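Local coordinates for probable chaperone (Pseudomonas aeruginosa, PDB 4JMF), which probably acts as a type III secretion chaperone of the CesT family, binding a partner effector protein before its export, at residues L47-R52 against L87-P92. Sequence-based numbering, arbitrary orientation.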
# COMPACT_ATOMS: atom_id res chain seq x y z
N LEU B 47 -10.51 2.57 -0.21
CA LEU B 47 -10.51 3.82 0.55
C LEU B 47 -9.08 4.32 0.65
O LEU B 47 -8.21 3.65 1.22
CB LEU B 47 -11.06 3.60 1.96
CG LEU B 47 -10.87 4.76 2.95
CD1 LEU B 47 -11.57 6.01 2.48
CD2 LEU B 47 -11.42 4.37 4.30
N LEU B 48 -8.84 5.50 0.09
CA LEU B 48 -7.52 6.11 0.12
C LEU B 48 -7.50 7.17 1.21
O LEU B 48 -8.36 8.03 1.23
CB LEU B 48 -7.22 6.76 -1.23
CG LEU B 48 -5.89 7.51 -1.40
CD1 LEU B 48 -4.72 6.52 -1.49
CD2 LEU B 48 -5.96 8.41 -2.64
N MET B 49 -6.54 7.08 2.13
CA MET B 49 -6.36 8.14 3.13
C MET B 49 -5.00 8.77 2.93
O MET B 49 -4.00 8.06 2.70
CB MET B 49 -6.41 7.57 4.55
CG MET B 49 -7.70 6.84 4.91
SD MET B 49 -7.72 6.52 6.67
CE MET B 49 -9.27 5.65 6.86
N PHE B 50 -4.92 10.09 3.02
CA PHE B 50 -3.61 10.72 2.85
C PHE B 50 -3.50 12.07 3.53
O PHE B 50 -4.52 12.69 3.86
CB PHE B 50 -3.25 10.84 1.35
CG PHE B 50 -4.24 11.66 0.55
CD1 PHE B 50 -3.97 12.98 0.23
CD2 PHE B 50 -5.42 11.09 0.09
CE1 PHE B 50 -4.89 13.73 -0.52
CE2 PHE B 50 -6.34 11.82 -0.66
CZ PHE B 50 -6.07 13.14 -0.97
N THR B 51 -2.27 12.51 3.73
CA THR B 51 -2.03 13.81 4.31
C THR B 51 -0.87 14.47 3.54
O THR B 51 0.11 13.80 3.17
CB THR B 51 -1.74 13.68 5.83
OG1 THR B 51 -1.57 14.96 6.44
CG2 THR B 51 -0.51 12.82 6.09
N ARG B 52 -1.01 15.76 3.26
CA ARG B 52 0.02 16.49 2.52
C ARG B 52 1.09 16.95 3.49
O ARG B 52 0.80 17.60 4.50
CB ARG B 52 -0.61 17.69 1.80
CG ARG B 52 0.36 18.57 1.02
CD ARG B 52 0.65 19.88 1.75
NE ARG B 52 1.47 20.79 0.96
CZ ARG B 52 1.90 21.98 1.39
NH1 ARG B 52 1.58 22.40 2.62
NH2 ARG B 52 2.65 22.74 0.61
N LEU B 87 1.72 11.56 2.06
CA LEU B 87 1.83 10.32 2.83
C LEU B 87 0.45 9.66 2.75
O LEU B 87 -0.55 10.30 3.05
CB LEU B 87 2.18 10.66 4.28
CG LEU B 87 2.42 9.53 5.28
CD1 LEU B 87 3.72 8.86 4.93
CD2 LEU B 87 2.46 10.08 6.70
N TRP B 88 0.38 8.39 2.34
CA TRP B 88 -0.92 7.80 2.02
C TRP B 88 -0.97 6.32 2.32
O TRP B 88 0.05 5.63 2.32
CB TRP B 88 -1.26 8.00 0.54
CG TRP B 88 -0.28 7.33 -0.40
CD1 TRP B 88 0.91 7.84 -0.83
CD2 TRP B 88 -0.41 6.04 -1.01
NE1 TRP B 88 1.52 6.95 -1.69
CE2 TRP B 88 0.74 5.83 -1.81
CE3 TRP B 88 -1.39 5.03 -0.96
CZ2 TRP B 88 0.94 4.67 -2.55
CZ3 TRP B 88 -1.19 3.87 -1.71
CH2 TRP B 88 -0.03 3.70 -2.50
N ASN B 89 -2.19 5.83 2.56
CA ASN B 89 -2.40 4.39 2.57
C ASN B 89 -3.74 4.06 1.93
O ASN B 89 -4.50 4.97 1.58
CB ASN B 89 -2.20 3.78 3.96
CG ASN B 89 -3.16 4.34 5.00
OD1 ASN B 89 -4.19 4.94 4.66
ND2 ASN B 89 -2.84 4.11 6.27
N ARG B 90 -4.02 2.78 1.72
CA ARG B 90 -5.25 2.40 1.03
C ARG B 90 -5.73 1.03 1.46
O ARG B 90 -4.91 0.12 1.68
CB ARG B 90 -5.04 2.42 -0.49
CG ARG B 90 -6.26 1.93 -1.26
CD ARG B 90 -6.29 2.52 -2.65
NE ARG B 90 -5.09 2.19 -3.34
CZ ARG B 90 -4.53 2.88 -4.32
NH1 ARG B 90 -5.08 4.01 -4.81
NH2 ARG B 90 -3.41 2.42 -4.82
N GLN B 91 -7.04 0.87 1.59
CA GLN B 91 -7.61 -0.41 1.95
C GLN B 91 -8.83 -0.68 1.10
O GLN B 91 -9.52 0.25 0.71
CB GLN B 91 -7.99 -0.44 3.44
CG GLN B 91 -6.79 -0.46 4.39
CD GLN B 91 -6.17 -1.85 4.53
OE1 GLN B 91 -6.56 -2.64 5.41
NE2 GLN B 91 -5.20 -2.16 3.67
N PRO B 92 -9.08 -1.96 0.79
CA PRO B 92 -10.28 -2.29 0.03
C PRO B 92 -11.48 -2.20 0.96
O PRO B 92 -11.36 -2.60 2.12
CB PRO B 92 -10.06 -3.76 -0.37
CG PRO B 92 -8.63 -4.08 0.02
CD PRO B 92 -8.30 -3.15 1.14
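Leu47, Met49 and Thr51 form hydrogen-bonded pairs with Gln91, Asn89 and Leu87, six backbone bonds joining two central antiparallel strands whose directions differ by 174°. The shortest bond, from Leu47 N to Gln91 O, is 2.7 Å and almost straight. The non-hydrogen-bonded pairs Leu48-Arg90 and Phe50-Trp88 occupy the opposite face. There Phe50 CB lies 3.6 Å from Trp88 CB, but the two rings diverge. Leu48, its CG anti to the backbone N (chi1 178°), swings CD1 diagonally across to Trp88 CE3 at 3.7 Å. The Arg90 chain bends at chi3 (57°), so that Trp88 CZ3 lies 4.0 Å above one face of its guanidinium, displaced toward the rim of that group. On the reverse side, Asn89 OD1 comes within 3.4 Å of Met49 CB; this amide is held by Gln104 and Cys72. Thr51 CG2 runs alongside Leu87 CB at 3.9 Å, while Thr51 OG1 bonds to Leu36 O. Met49 and Leu47 pack on helix 98-114, whereas Trp88 and Arg90 bond to Asn65 and Ser68 of the second subunit. One face thus backs onto the helix and the other meets partner chains, consistent with the dimeric alpha/beta fold of class I type III secretion chaperones.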